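Local coordinates for WbbM protein (PDB 6U4B) that is a bifunctional glycosyltransferase that polymerises an O-antigen and assembles as a trimer, at residues T83-V88 / E228-I233; F216-D221 / R260-Y265; D235-A240 / R252-I257. All coordinates share one frame; numbering follows the deposited sequence.

Interaction 1. Residues T83-V88 / E228-I233; sequences TAHYWV and EWLFSI
Phe-231 reaches from helix 220-240 to His-85 and Tyr-86 on helix 82-91, and its ring fits between their side chains. With chi1 at -75°, CG lies opposite the carbonyl carbon, which sends the ring out from CB toward helix 82-91. Tyr-86 CD2 lies over one face of the ring, near the rim formed by CD1 and CE1, 3.9 Å from Phe-231 CE1. At the tip, CZ rests on the Tyr-86 side chain closer to the backbone, 3.8 Å from Tyr-86 CB. On the other side of the ring, CE2 stands over the centre of the His-85 imidazole and is 4.0 Å from His-85 CE1. The three residues form an aromatic cluster with two edge-to-face pairs. Phe-231 gives its edge to the face of His-85, with planes at 76° and ring centroids 5.2 Å apart. Tyr-86 gives its edge to the face of Phe-231, with centroids 5.4 Å apart. The axes of segments 83-88 and 228-233 cross at -121°, 11.7 Å apart at closest approach, and the rings reach across this gap. Leu-230 adds a methyl, with CD2 lying 4.0 Å from His-85 CE1. The polar ends of the cluster are held elsewhere. His-85 NE2 is hydrogen-bonded to Ser-227 OG, which should limit rotation of the imidazole. Tyr-86 OH is hydrogen-bonded to Asp-70.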
# COMPACT_ATOMS: atom_id res chain seq x y z
N THR A 83 32.43 -14.55 -23.85
CA THR A 83 31.17 -13.83 -23.94
C THR A 83 31.29 -12.59 -24.82
O THR A 83 30.33 -12.22 -25.51
CB THR A 83 30.67 -13.45 -22.54
OG1 THR A 83 31.61 -12.55 -21.92
CG2 THR A 83 30.54 -14.68 -21.67
N ALA A 84 32.44 -11.92 -24.80
CA ALA A 84 32.67 -10.82 -25.74
C ALA A 84 32.80 -11.35 -27.16
O ALA A 84 32.19 -10.81 -28.09
CB ALA A 84 33.91 -10.03 -25.33
N HIS A 85 33.60 -12.40 -27.34
CA HIS A 85 33.71 -13.08 -28.63
C HIS A 85 32.33 -13.46 -29.16
O HIS A 85 31.99 -13.13 -30.30
CB HIS A 85 34.60 -14.32 -28.47
CG HIS A 85 34.80 -15.12 -29.72
ND1 HIS A 85 35.65 -16.19 -29.78
CD2 HIS A 85 34.25 -15.00 -30.96
CE1 HIS A 85 35.63 -16.71 -31.00
NE2 HIS A 85 34.79 -16.00 -31.73
N TYR A 86 31.53 -14.13 -28.34
CA TYR A 86 30.20 -14.56 -28.77
C TYR A 86 29.34 -13.37 -29.17
O TYR A 86 28.67 -13.40 -30.21
CB TYR A 86 29.52 -15.37 -27.66
CG TYR A 86 28.16 -15.91 -28.03
CD1 TYR A 86 27.01 -15.16 -27.83
CD2 TYR A 86 28.03 -17.18 -28.59
CE1 TYR A 86 25.77 -15.65 -28.18
CE2 TYR A 86 26.78 -17.67 -28.94
CZ TYR A 86 25.66 -16.91 -28.73
OH TYR A 86 24.42 -17.40 -29.07
N TRP A 87 29.35 -12.31 -28.35
CA TRP A 87 28.48 -11.17 -28.61
C TRP A 87 28.84 -10.48 -29.92
O TRP A 87 27.95 -10.09 -30.69
CB TRP A 87 28.54 -10.18 -27.44
CG TRP A 87 27.66 -8.98 -27.64
CD1 TRP A 87 26.35 -8.87 -27.29
CD2 TRP A 87 28.03 -7.73 -28.23
NE1 TRP A 87 25.88 -7.62 -27.63
CE2 TRP A 87 26.89 -6.90 -28.20
CE3 TRP A 87 29.22 -7.23 -28.77
CZ2 TRP A 87 26.90 -5.60 -28.70
CZ3 TRP A 87 29.23 -5.94 -29.27
CH2 TRP A 87 28.08 -5.14 -29.23
N VAL A 88 30.14 -10.31 -30.18
CA VAL A 88 30.56 -9.71 -31.45
C VAL A 88 30.17 -10.61 -32.61
O VAL A 88 29.68 -10.14 -33.65
CB VAL A 88 32.08 -9.44 -31.42
CG1 VAL A 88 32.55 -8.97 -32.79
CG2 VAL A 88 32.42 -8.42 -30.35
N GLU A 228 32.08 -20.37 -35.55
CA GLU A 228 31.15 -21.49 -35.75
C GLU A 228 31.76 -22.79 -35.26
O GLU A 228 31.06 -23.63 -34.67
CB GLU A 228 30.76 -21.59 -37.22
CG GLU A 228 29.92 -20.44 -37.74
CD GLU A 228 29.77 -20.46 -39.25
OE1 GLU A 228 30.52 -21.20 -39.91
OE2 GLU A 228 28.89 -19.74 -39.77
N TRP A 229 33.06 -22.98 -35.48
CA TRP A 229 33.73 -24.20 -35.06
C TRP A 229 33.86 -24.26 -33.54
O TRP A 229 33.52 -25.27 -32.92
CB TRP A 229 35.10 -24.28 -35.74
CG TRP A 229 35.95 -25.46 -35.34
CD1 TRP A 229 35.94 -26.70 -35.91
CD2 TRP A 229 36.94 -25.49 -34.31
NE1 TRP A 229 36.86 -27.51 -35.30
CE2 TRP A 229 37.49 -26.79 -34.31
CE3 TRP A 229 37.41 -24.55 -33.39
CZ2 TRP A 229 38.49 -27.17 -33.42
CZ3 TRP A 229 38.41 -24.94 -32.50
CH2 TRP A 229 38.93 -26.24 -32.52
N LEU A 230 34.35 -23.18 -32.93
CA LEU A 230 34.61 -23.20 -31.49
C LEU A 230 33.33 -23.40 -30.69
O LEU A 230 33.27 -24.24 -29.79
CB LEU A 230 35.30 -21.90 -31.06
CG LEU A 230 35.50 -21.72 -29.56
CD1 LEU A 230 36.52 -22.71 -29.01
CD2 LEU A 230 35.91 -20.29 -29.22
N PHE A 231 32.28 -22.63 -31.01
CA PHE A 231 31.08 -22.67 -30.19
C PHE A 231 30.21 -23.89 -30.47
O PHE A 231 29.41 -24.26 -29.60
CB PHE A 231 30.29 -21.38 -30.35
CG PHE A 231 30.90 -20.21 -29.63
CD1 PHE A 231 30.74 -20.08 -28.26
CD2 PHE A 231 31.65 -19.27 -30.31
CE1 PHE A 231 31.31 -19.02 -27.58
CE2 PHE A 231 32.23 -18.20 -29.63
CZ PHE A 231 32.06 -18.08 -28.27
N SER A 232 30.35 -24.52 -31.64
CA SER A 232 29.70 -25.81 -31.84
C SER A 232 30.28 -26.85 -30.89
O SER A 232 29.55 -27.71 -30.37
CB SER A 232 29.85 -26.26 -33.29
OG SER A 232 31.18 -26.65 -33.57
N ILE A 233 31.59 -26.79 -30.66
CA ILE A 233 32.22 -27.70 -29.71
C ILE A 233 31.82 -27.35 -28.28
O ILE A 233 31.52 -28.24 -27.47
CB ILE A 233 33.75 -27.66 -29.89
CG1 ILE A 233 34.14 -28.25 -31.25
CG2 ILE A 233 34.45 -28.40 -28.75
CD1 ILE A 233 35.50 -27.82 -31.73

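Interaction 2. Residues F216-D221 / R260-Y265; sequences FVMRKD and RLFNIY
In the layer where helix 253-272 packs against the mixed sheet of the DUF4422 region, Phe-262 of the helix meets Phe-216 and Met-218 of strand 216-219. The two strand residues are two positions apart, and both turn toward the helix. A chi1 of -173° swings the Phe-262 ring toward the strand, where the outer corner of the ring does the touching. CZ lies 3.6 Å from Phe-216 CD1 and 3.9 Å from Phe-216 CG. The neighbouring CE1 is over one face of the Phe-216 ring, 3.9 Å from Phe-216 CD1. The planes are tilted by only 26°, but the rings are slid apart, with centroids 5.0 Å from each other. They barely overlap, so this is not a full stack. Strand 216-219 runs antiparallel to both of its sheet neighbours, 97-102 and 152-159. Leu-154 of strand 152-159 touches both phenylalanines. The side chains of Met-218 and Phe-262 come at each other from opposite directions. The methionine chain bends at chi3 (63°), and the terminal methyl comes in near the plane of the Phe-262 ring, at its edge. Met-218 CE is 3.7 Å from Phe-262 CE1. The same methyl lies 3.4 Å above the Phe-216 ring plane, toward the rim, on the face that also receives Phe-262. Tyr-226 of helix 220-240 also meets the Phe-262 ring, the planes inclined at an intermediate angle.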
# COMPACT_ATOMS: atom_id res chain seq x y z
N PHE A 216 43.81 -11.85 -29.82
CA PHE A 216 44.21 -12.05 -31.20
C PHE A 216 43.54 -11.01 -32.08
O PHE A 216 42.59 -10.33 -31.67
CB PHE A 216 43.85 -13.47 -31.69
CG PHE A 216 42.39 -13.81 -31.57
CD1 PHE A 216 41.92 -14.57 -30.51
CD2 PHE A 216 41.48 -13.37 -32.52
CE1 PHE A 216 40.58 -14.89 -30.40
CE2 PHE A 216 40.13 -13.68 -32.41
CZ PHE A 216 39.68 -14.44 -31.36
N VAL A 217 44.05 -10.90 -33.30
CA VAL A 217 43.38 -10.20 -34.40
C VAL A 217 43.43 -11.13 -35.60
O VAL A 217 44.51 -11.60 -35.98
CB VAL A 217 44.04 -8.85 -34.74
CG1 VAL A 217 43.20 -8.08 -35.74
CG2 VAL A 217 44.28 -8.03 -33.48
N MET A 218 42.27 -11.41 -36.20
CA MET A 218 42.24 -12.30 -37.35
C MET A 218 41.28 -11.77 -38.40
O MET A 218 40.45 -10.90 -38.14
CB MET A 218 41.87 -13.74 -36.95
CG MET A 218 40.49 -13.88 -36.35
SD MET A 218 40.12 -15.61 -35.99
CE MET A 218 41.39 -16.00 -34.78
N ARG A 219 41.41 -12.32 -39.61
CA ARG A 219 40.61 -11.89 -40.74
C ARG A 219 39.14 -12.23 -40.53
O ARG A 219 38.79 -13.20 -39.85
CB ARG A 219 41.12 -12.55 -42.03
CG ARG A 219 40.53 -11.97 -43.30
CD ARG A 219 41.58 -11.27 -44.13
NE ARG A 219 42.47 -12.21 -44.81
CZ ARG A 219 43.44 -11.85 -45.64
NH1 ARG A 219 44.19 -12.78 -46.22
NH2 ARG A 219 43.66 -10.57 -45.90
N LYS A 220 38.28 -11.41 -41.13
CA LYS A 220 36.83 -11.53 -40.95
C LYS A 220 36.34 -12.94 -41.25
O LYS A 220 35.54 -13.51 -40.50
CB LYS A 220 36.12 -10.51 -41.84
CG LYS A 220 34.62 -10.68 -41.96
CD LYS A 220 34.08 -9.70 -43.00
CE LYS A 220 32.65 -10.03 -43.41
NZ LYS A 220 32.23 -9.22 -44.59
N ASP A 221 36.81 -13.52 -42.36
CA ASP A 221 36.34 -14.86 -42.74
C ASP A 221 36.91 -15.93 -41.82
O ASP A 221 36.23 -16.92 -41.52
CB ASP A 221 36.70 -15.13 -44.19
CG ASP A 221 35.84 -14.34 -45.16
OD1 ASP A 221 34.62 -14.23 -44.91
OD2 ASP A 221 36.38 -13.84 -46.17
N ARG A 260 43.05 -24.01 -25.52
CA ARG A 260 43.64 -25.16 -26.21
C ARG A 260 43.00 -25.37 -27.57
O ARG A 260 43.70 -25.67 -28.55
CB ARG A 260 43.50 -26.43 -25.36
CG ARG A 260 44.50 -26.54 -24.21
CD ARG A 260 44.12 -25.65 -23.03
NE ARG A 260 45.11 -25.74 -21.96
CZ ARG A 260 45.07 -25.01 -20.85
NH1 ARG A 260 44.10 -24.13 -20.67
NH2 ARG A 260 46.01 -25.15 -19.93
N LEU A 261 41.67 -25.22 -27.65
CA LEU A 261 40.99 -25.38 -28.93
C LEU A 261 41.47 -24.34 -29.94
O LEU A 261 41.55 -24.62 -31.14
CB LEU A 261 39.48 -25.29 -28.73
CG LEU A 261 38.85 -26.38 -27.87
CD1 LEU A 261 37.37 -26.10 -27.63
CD2 LEU A 261 39.03 -27.75 -28.53
N PHE A 262 41.77 -23.13 -29.46
CA PHE A 262 42.33 -22.09 -30.32
C PHE A 262 43.58 -22.58 -31.03
O PHE A 262 43.75 -22.38 -32.24
CB PHE A 262 42.62 -20.85 -29.47
CG PHE A 262 43.05 -19.64 -30.25
CD1 PHE A 262 42.27 -19.16 -31.29
CD2 PHE A 262 44.21 -18.96 -29.92
CE1 PHE A 262 42.67 -18.04 -32.01
CE2 PHE A 262 44.61 -17.84 -30.63
CZ PHE A 262 43.83 -17.38 -31.67
N ASN A 263 44.47 -23.25 -30.29
CA ASN A 263 45.69 -23.78 -30.89
C ASN A 263 45.39 -24.92 -31.85
O ASN A 263 45.98 -25.00 -32.94
CB ASN A 263 46.64 -24.26 -29.79
CG ASN A 263 47.28 -23.11 -29.04
OD1 ASN A 263 48.37 -22.65 -29.39
ND2 ASN A 263 46.61 -22.63 -28.00
N ILE A 264 44.49 -25.84 -31.47
CA ILE A 264 44.13 -26.94 -32.35
C ILE A 264 43.59 -26.42 -33.67
O ILE A 264 43.90 -26.95 -34.74
CB ILE A 264 43.12 -27.87 -31.64
CG1 ILE A 264 43.78 -28.55 -30.43
CG2 ILE A 264 42.57 -28.90 -32.61
CD1 ILE A 264 42.81 -29.32 -29.56
N TYR A 265 42.78 -25.36 -33.61
CA TYR A 265 42.21 -24.79 -34.82
C TYR A 265 43.28 -24.16 -35.71
O TYR A 265 43.26 -24.34 -36.93
CB TYR A 265 41.14 -23.76 -34.46
CG TYR A 265 40.54 -23.04 -35.65
CD1 TYR A 265 39.50 -23.60 -36.38
CD2 TYR A 265 41.02 -21.80 -36.04
CE1 TYR A 265 38.96 -22.94 -37.47
CE2 TYR A 265 40.48 -21.13 -37.13
CZ TYR A 265 39.45 -21.71 -37.84
OH TYR A 265 38.92 -21.05 -38.92

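Interaction 3. Residues D235-A240 / R252-I257; sequences DNLEDA and RVIGHI
Leu-237, on helix 220-240, carries this contact by meeting Ile-254 and Ile-257 of helix 253-272. Because CG sits opposite the backbone N (chi1 -174°), the CD2 branch is carried across to the other helix. That one methyl meets both isoleucines. Leu-237 CD2 is 3.8 Å from Ile-257 CD1, and these two side chains reach toward each other tip to tip. It is also 4.1 Å from Ile-257 CG2. Ile-254 runs past the leucine in the opposite direction, leaving its CD1 3.9 Å from Leu-237 CD2. The two isoleucines are three positions apart, close to one helical turn, and can therefore present neighbouring methyls. The contact joins consecutive helices just where the chain turns from one to the next through a loop. It is purely apolar. Next in sequence, Glu-238 bends its side chain nearer to helix 253-272 without touching segment 252-257. Its OE1 forms a salt bridge with Lys-75 NZ and a hydrogen bond with Tyr-79 OH. A second subunit of the trimer also reaches this place. Phe-543 of the second subunit packs on Glu-238 and Ile-254, and Ala-544 of that subunit packs on Asp-239.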
# COMPACT_ATOMS: atom_id res chain seq x y z
N ASP A 235 29.12 -25.85 -27.23
CA ASP A 235 27.73 -26.25 -27.01
C ASP A 235 27.65 -27.71 -26.58
O ASP A 235 26.98 -28.05 -25.60
CB ASP A 235 26.89 -26.03 -28.26
CG ASP A 235 26.65 -24.56 -28.55
OD1 ASP A 235 26.49 -24.22 -29.74
OD2 ASP A 235 26.63 -23.76 -27.60
N ASN A 236 28.32 -28.60 -27.32
CA ASN A 236 28.33 -30.01 -26.95
C ASN A 236 29.10 -30.24 -25.65
O ASN A 236 28.76 -31.15 -24.89
CB ASN A 236 28.93 -30.85 -28.07
CG ASN A 236 28.00 -30.98 -29.26
OD1 ASN A 236 27.30 -30.04 -29.63
ND2 ASN A 236 27.98 -32.16 -29.87
N LEU A 237 30.12 -29.42 -25.38
CA LEU A 237 30.89 -29.58 -24.16
C LEU A 237 30.02 -29.38 -22.92
O LEU A 237 30.21 -30.04 -21.90
CB LEU A 237 32.07 -28.61 -24.15
CG LEU A 237 33.03 -28.77 -22.97
CD1 LEU A 237 33.66 -30.16 -22.99
CD2 LEU A 237 34.10 -27.69 -22.99
N GLU A 238 29.05 -28.46 -23.01
CA GLU A 238 28.16 -28.23 -21.88
C GLU A 238 27.37 -29.48 -21.51
O GLU A 238 27.06 -29.70 -20.33
CB GLU A 238 27.19 -27.08 -22.19
CG GLU A 238 27.86 -25.73 -22.40
CD GLU A 238 26.88 -24.58 -22.23
OE1 GLU A 238 27.32 -23.41 -22.28
OE2 GLU A 238 25.68 -24.84 -22.04
N ASP A 239 27.04 -30.32 -22.50
CA ASP A 239 26.31 -31.55 -22.23
C ASP A 239 27.21 -32.67 -21.73
O ASP A 239 26.70 -33.63 -21.14
CB ASP A 239 25.57 -32.01 -23.49
CG ASP A 239 24.44 -31.08 -23.88
OD1 ASP A 239 23.70 -30.63 -22.98
OD2 ASP A 239 24.29 -30.80 -25.09
N ALA A 240 28.52 -32.57 -21.95
CA ALA A 240 29.43 -33.68 -21.72
C ALA A 240 30.18 -33.60 -20.39
O ALA A 240 30.77 -34.60 -19.97
CB ALA A 240 30.45 -33.78 -22.86
N ARG A 252 36.05 -21.36 -14.51
CA ARG A 252 36.48 -20.87 -15.81
C ARG A 252 36.93 -22.00 -16.76
O ARG A 252 37.68 -21.72 -17.71
CB ARG A 252 37.61 -19.85 -15.63
CG ARG A 252 37.26 -18.71 -14.68
CD ARG A 252 38.51 -18.05 -14.13
NE ARG A 252 39.25 -17.33 -15.16
CZ ARG A 252 40.57 -17.20 -15.17
NH1 ARG A 252 41.17 -16.53 -16.14
NH2 ARG A 252 41.29 -17.77 -14.21
N VAL A 253 36.46 -23.23 -16.53
CA VAL A 253 36.91 -24.38 -17.30
C VAL A 253 36.67 -24.17 -18.79
O VAL A 253 37.50 -24.54 -19.63
CB VAL A 253 36.21 -25.65 -16.79
CG1 VAL A 253 34.73 -25.42 -16.65
CG2 VAL A 253 36.47 -26.83 -17.74
N ILE A 254 35.53 -23.56 -19.14
CA ILE A 254 35.20 -23.35 -20.55
C ILE A 254 36.23 -22.44 -21.21
O ILE A 254 36.76 -22.75 -22.29
CB ILE A 254 33.78 -22.78 -20.69
CG1 ILE A 254 32.78 -23.65 -19.93
CG2 ILE A 254 33.39 -22.67 -22.15
CD1 ILE A 254 32.55 -25.01 -20.55
N GLY A 255 36.54 -21.31 -20.56
CA GLY A 255 37.53 -20.41 -21.12
C GLY A 255 38.91 -21.03 -21.21
O GLY A 255 39.63 -20.83 -22.19
N HIS A 256 39.29 -21.80 -20.18
CA HIS A 256 40.58 -22.48 -20.21
C HIS A 256 40.66 -23.48 -21.35
O HIS A 256 41.69 -23.59 -22.02
CB HIS A 256 40.84 -23.16 -18.86
CG HIS A 256 40.95 -22.21 -17.71
ND1 HIS A 256 41.54 -20.97 -17.83
CD2 HIS A 256 40.55 -22.32 -16.42
CE1 HIS A 256 41.50 -20.35 -16.66
NE2 HIS A 256 40.90 -21.15 -15.79
N ILE A 257 39.58 -24.23 -21.58
CA ILE A 257 39.58 -25.23 -22.64
C ILE A 257 39.66 -24.56 -24.01
O ILE A 257 40.35 -25.04 -24.91
CB ILE A 257 38.34 -26.13 -22.51
CG1 ILE A 257 38.52 -27.10 -21.34
CG2 ILE A 257 38.09 -26.90 -23.80
CD1 ILE A 257 37.34 -28.02 -21.11

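Helix 220-240 takes part in all three contacts. Interactions 2 and 3 also share helix 253-272, and interaction 3 is nested inside the chain loop closed by interaction 2. The centre of interaction 1 is about 11 Å from that of interaction 2 and about 12 Å from that of interaction 3. The centres of interactions 2 and 3 are about 17 Å apart. Interactions 1 and 2 touch directly: Trp-229 CZ3 packs 3.6 Å from Tyr-265 CB, and Leu-230 CD1 lies 3.8 Å from Leu-261 CD1. All three belong to the DUF4422 region. They lie away from the magnesium site of Asp-406, Asp-408 and His-560, which is in the family 8 region.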